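Local coordinates for protein endo-1,3-beta-glucanase, family GH16 (Zobellia galactanivorans, PDB 4BPZ) that probably hydrolyses internal beta-1,3-glucosidic bonds of glucans such as algal laminarin, binds calcium, and here holds a glucan trisaccharide in its cleft, at residues A[82-95]-A[218-230]. The protein carries 1 engineered substitution. Sequence-based numbering, arbitrary orientation. Where two conformers were deposited one is given.
Sequences YTSARLNSKFAFTY and YNAPHYLLLNIAM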
# COMPACT_ATOMS: atom_id res chain seq x y z
N TYR A 82 14.61 9.00 -8.46
CA TYR A 82 14.34 7.65 -8.05
C TYR A 82 13.20 7.11 -8.87
O TYR A 82 12.28 7.87 -9.21
CB TYR A 82 13.98 7.51 -6.55
CG TYR A 82 15.05 8.11 -5.65
CD1 TYR A 82 15.01 9.49 -5.34
CD2 TYR A 82 16.12 7.37 -5.22
CE1 TYR A 82 16.05 10.09 -4.60
CE2 TYR A 82 17.18 7.94 -4.45
CZ TYR A 82 17.10 9.28 -4.16
OH TYR A 82 18.14 9.83 -3.45
N THR A 83 13.18 5.81 -9.05
CA THR A 83 12.00 5.11 -9.65
C THR A 83 11.58 4.00 -8.74
O THR A 83 12.38 3.43 -7.95
CB THR A 83 12.40 4.53 -11.06
OG1 THR A 83 13.45 3.60 -10.87
CG2 THR A 83 12.75 5.60 -12.03
N SER A 84 10.30 3.63 -8.81
CA SER A 84 9.74 2.55 -8.03
C SER A 84 8.46 2.07 -8.76
O SER A 84 8.25 2.44 -9.92
CB SER A 84 9.49 3.04 -6.61
OG SER A 84 9.09 2.00 -5.78
N ALA A 85 7.65 1.29 -8.07
CA ALA A 85 6.35 0.88 -8.62
C ALA A 85 5.29 1.06 -7.55
O ALA A 85 5.54 0.98 -6.34
CB ALA A 85 6.37 -0.55 -9.10
N ARG A 86 4.08 1.31 -8.06
CA ARG A 86 2.86 1.51 -7.25
C ARG A 86 1.74 0.68 -7.95
O ARG A 86 1.25 1.10 -9.00
CB ARG A 86 2.50 3.00 -7.14
CG ARG A 86 1.23 3.29 -6.39
CD ARG A 86 1.19 4.76 -6.07
NE ARG A 86 -0.14 5.19 -5.53
CZ ARG A 86 -0.29 6.09 -4.57
NH1 ARG A 86 0.70 6.51 -3.82
NH2 ARG A 86 -1.55 6.53 -4.32
N LEU A 87 1.40 -0.42 -7.36
CA LEU A 87 0.38 -1.36 -7.90
C LEU A 87 -0.94 -1.10 -7.19
O LEU A 87 -0.96 -0.69 -6.03
CB LEU A 87 0.76 -2.78 -7.65
CG LEU A 87 2.09 -3.25 -8.19
CD1 LEU A 87 2.31 -4.74 -7.88
CD2 LEU A 87 2.20 -2.99 -9.66
N ASN A 88 -2.03 -1.29 -7.93
CA ASN A 88 -3.39 -1.28 -7.35
C ASN A 88 -4.06 -2.56 -7.71
O ASN A 88 -3.92 -3.02 -8.89
CB ASN A 88 -4.26 -0.14 -7.92
CG ASN A 88 -3.75 1.27 -7.70
OD1 ASN A 88 -2.75 1.54 -6.98
ND2 ASN A 88 -4.41 2.19 -8.25
N SER A 89 -4.77 -3.20 -6.80
CA SER A 89 -5.55 -4.38 -7.21
C SER A 89 -6.67 -3.97 -8.16
O SER A 89 -7.35 -2.96 -7.97
CB SER A 89 -6.14 -5.08 -5.99
OG SER A 89 -7.03 -4.30 -5.21
N LYS A 90 -6.87 -4.87 -9.14
CA LYS A 90 -7.99 -4.84 -10.10
C LYS A 90 -9.12 -5.64 -9.43
O LYS A 90 -9.62 -6.65 -9.93
CB LYS A 90 -7.57 -5.42 -11.46
CG LYS A 90 -6.71 -4.46 -12.20
CD LYS A 90 -6.73 -4.88 -13.67
CE LYS A 90 -5.85 -3.87 -14.40
NZ LYS A 90 -5.64 -4.31 -15.82
N PHE A 91 -9.47 -5.19 -8.24
CA PHE A 91 -10.38 -5.98 -7.40
C PHE A 91 -10.68 -5.06 -6.29
O PHE A 91 -9.78 -4.66 -5.55
CB PHE A 91 -9.74 -7.27 -6.82
CG PHE A 91 -10.67 -8.05 -5.89
CD1 PHE A 91 -11.70 -8.81 -6.46
CD2 PHE A 91 -10.57 -8.01 -4.49
CE1 PHE A 91 -12.57 -9.58 -5.68
CE2 PHE A 91 -11.46 -8.76 -3.68
CZ PHE A 91 -12.46 -9.51 -4.29
N ALA A 92 -11.95 -4.75 -6.17
CA ALA A 92 -12.44 -3.86 -5.14
C ALA A 92 -13.40 -4.63 -4.25
O ALA A 92 -14.17 -5.45 -4.82
CB ALA A 92 -13.11 -2.62 -5.75
N PHE A 93 -13.43 -4.42 -2.97
CA PHE A 93 -14.18 -5.27 -2.06
C PHE A 93 -14.62 -4.47 -0.85
O PHE A 93 -13.94 -3.49 -0.48
CB PHE A 93 -13.37 -6.51 -1.65
CG PHE A 93 -12.13 -6.16 -0.93
CD1 PHE A 93 -11.01 -5.62 -1.58
CD2 PHE A 93 -12.03 -6.30 0.46
CE1 PHE A 93 -9.85 -5.23 -0.95
CE2 PHE A 93 -10.81 -5.91 1.12
CZ PHE A 93 -9.79 -5.35 0.40
N THR A 94 -15.72 -4.94 -0.25
CA THR A 94 -16.24 -4.36 0.99
C THR A 94 -16.27 -5.40 2.04
O THR A 94 -16.99 -6.41 1.90
CB THR A 94 -17.65 -3.78 0.84
OG1 THR A 94 -17.60 -2.91 -0.30
CG2 THR A 94 -18.07 -3.01 2.07
N TYR A 95 -15.44 -5.18 3.10
CA TYR A 95 -15.24 -6.12 4.21
C TYR A 95 -14.38 -7.28 3.77
O TYR A 95 -14.34 -7.65 2.56
CB TYR A 95 -16.52 -6.56 4.87
CG TYR A 95 -17.49 -5.45 5.22
CD1 TYR A 95 -17.09 -4.24 5.72
CD2 TYR A 95 -18.83 -5.62 5.00
CE1 TYR A 95 -17.97 -3.24 6.05
CE2 TYR A 95 -19.78 -4.65 5.34
CZ TYR A 95 -19.32 -3.43 5.86
OH TYR A 95 -20.25 -2.47 6.15
N TYR A 218 -15.86 3.39 5.37
CA TYR A 218 -15.38 2.01 5.47
C TYR A 218 -16.51 1.01 5.36
O TYR A 218 -16.50 -0.05 5.94
CB TYR A 218 -14.58 1.78 6.75
CG TYR A 218 -13.38 2.73 6.88
CD1 TYR A 218 -12.34 2.65 5.99
CD2 TYR A 218 -13.29 3.66 7.88
CE1 TYR A 218 -11.22 3.46 6.12
CE2 TYR A 218 -12.20 4.47 8.01
CZ TYR A 218 -11.16 4.40 7.16
OH TYR A 218 -10.02 5.17 7.33
N ASN A 219 -17.55 1.36 4.55
CA ASN A 219 -18.71 0.45 4.30
C ASN A 219 -19.02 0.37 2.84
O ASN A 219 -20.13 -0.03 2.44
CB ASN A 219 -19.94 0.89 5.12
CG ASN A 219 -19.60 0.83 6.61
OD1 ASN A 219 -19.49 -0.23 7.23
ND2 ASN A 219 -19.34 2.02 7.12
N ALA A 220 -18.05 0.71 1.99
CA ALA A 220 -18.17 0.69 0.56
C ALA A 220 -16.84 0.13 0.02
O ALA A 220 -15.87 0.01 0.76
CB ALA A 220 -18.45 2.08 0.04
N PRO A 221 -16.73 -0.12 -1.28
CA PRO A 221 -15.55 -0.90 -1.73
C PRO A 221 -14.26 -0.15 -1.59
O PRO A 221 -14.22 1.06 -1.85
CB PRO A 221 -15.85 -1.19 -3.21
CG PRO A 221 -17.42 -1.31 -3.23
CD PRO A 221 -17.79 -0.09 -2.33
N HIS A 222 -13.22 -0.88 -1.26
CA HIS A 222 -11.81 -0.38 -1.30
C HIS A 222 -11.02 -1.27 -2.20
O HIS A 222 -11.38 -2.39 -2.51
CB HIS A 222 -11.19 -0.41 0.13
CG HIS A 222 -11.58 0.70 1.03
ND1 HIS A 222 -12.81 1.17 1.33
CD2 HIS A 222 -10.68 1.40 1.76
CE1 HIS A 222 -12.65 2.24 2.18
NE2 HIS A 222 -11.34 2.37 2.43
N TYR A 223 -9.90 -0.73 -2.71
CA TYR A 223 -8.89 -1.50 -3.42
C TYR A 223 -7.57 -1.44 -2.70
O TYR A 223 -7.32 -0.54 -1.89
CB TYR A 223 -8.77 -1.09 -4.90
CG TYR A 223 -8.41 0.33 -5.12
CD1 TYR A 223 -7.06 0.77 -5.17
CD2 TYR A 223 -9.41 1.32 -5.26
CE1 TYR A 223 -6.74 2.09 -5.39
CE2 TYR A 223 -9.09 2.65 -5.48
CZ TYR A 223 -7.75 3.02 -5.57
OH TYR A 223 -7.47 4.34 -5.83
N LEU A 224 -6.71 -2.40 -2.98
CA LEU A 224 -5.41 -2.54 -2.33
C LEU A 224 -4.33 -1.83 -3.15
O LEU A 224 -4.35 -1.84 -4.40
CB LEU A 224 -5.03 -4.03 -2.25
CG LEU A 224 -3.82 -4.40 -1.39
CD1 LEU A 224 -4.16 -4.20 0.10
CD2 LEU A 224 -3.48 -5.89 -1.64
N LEU A 225 -3.36 -1.22 -2.45
CA LEU A 225 -2.19 -0.64 -3.02
C LEU A 225 -0.93 -1.25 -2.43
O LEU A 225 -0.90 -1.52 -1.21
CB LEU A 225 -2.14 0.89 -2.81
CG LEU A 225 -3.30 1.72 -3.43
CD1 LEU A 225 -4.45 1.90 -2.46
CD2 LEU A 225 -2.82 3.05 -3.94
N LEU A 226 0.11 -1.39 -3.26
CA LEU A 226 1.43 -1.88 -2.83
C LEU A 226 2.46 -0.98 -3.46
O LEU A 226 2.41 -0.77 -4.69
CB LEU A 226 1.67 -3.30 -3.39
CG LEU A 226 0.66 -4.32 -2.92
CD1 LEU A 226 0.87 -5.61 -3.79
CD2 LEU A 226 0.74 -4.62 -1.45
N ASN A 227 3.40 -0.45 -2.69
CA ASN A 227 4.35 0.50 -3.28
C ASN A 227 5.60 0.62 -2.41
O ASN A 227 5.56 0.27 -1.23
CB ASN A 227 3.73 1.89 -3.51
CG ASN A 227 3.38 2.58 -2.23
OD1 ASN A 227 2.39 2.22 -1.59
ND2 ASN A 227 4.22 3.48 -1.76
N ILE A 228 6.66 1.19 -2.97
CA ILE A 228 7.77 1.79 -2.16
C ILE A 228 7.89 3.23 -2.55
O ILE A 228 8.29 3.50 -3.69
CB ILE A 228 9.13 1.09 -2.32
CG1 ILE A 228 9.11 -0.43 -2.20
CG2 ILE A 228 10.09 1.73 -1.30
CD1 ILE A 228 10.45 -1.04 -2.61
N ALA A 229 7.60 4.16 -1.66
CA ALA A 229 7.94 5.57 -1.91
C ALA A 229 9.38 5.78 -1.46
O ALA A 229 9.89 5.08 -0.59
CB ALA A 229 6.97 6.45 -1.15
N MET A 230 10.00 6.79 -2.01
CA MET A 230 11.39 7.22 -1.61
C MET A 230 11.31 8.62 -1.03
O MET A 230 10.76 9.53 -1.64
CB MET A 230 12.30 7.20 -2.77
CG MET A 230 12.63 5.80 -3.28
SD MET A 230 13.39 4.67 -2.04
CE MET A 230 14.88 5.59 -1.59
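The Tyr95 ring meets Asn219 at its edge, OD1 lying near the ring plane, while Thr94 CG2 sits over the centre of one face. Ring and amide planes are 74° apart, and the Tyr95 OH to Asn219 OD1 bond (2.6 Å) uses a lone pair in the carbonyl plane. At the Phe93 ring, His222 O approaches obliquely near CD1 and Tyr95 O lies in plane at the edge. These contacts close one end of the antiparallel pairing of strand 222-230 with the broken strand 82-93 in the glycoside hydrolase family 16 beta-sandwich, with Arg86 reaching into the glucan-binding cleft. Phe93 and His222 form a hydrogen-bonded pair, as do Leu87 and Leu226 farther along. Asn227, Asn88, Leu225 and Tyr223 share the face on which Arg86 reaches the glucan. The extended Arg86 chain, CG trans to the backbone N (chi1 177°), lies alongside Asn227; Leu225 CD2 packs 3.7 Å from Arg86 NH2. NH2 also forms a salt bridge to Glu123 and a weak hydrogen bond to a bound glucose, NE is hydrogen-bonded to Gln33, and Trp115 NE1 to Asn227 OD1. The chain turns a corner at Lys90, and Ser89 bridges the break: Leu224 N donates to Ser89 OG (2.9 Å, 166°), which itself donates to Phe91 O (2.8 Å). Replacing Ser89 by an alanine would probably leave Leu224 N and Phe91 O without these partners and the corner less firmly tied to 222-230. Near the other end, Ser84 OG donates a hydrogen bond to Ile228 O, on a lone pair in the carbonyl plane, 2.7 Å away.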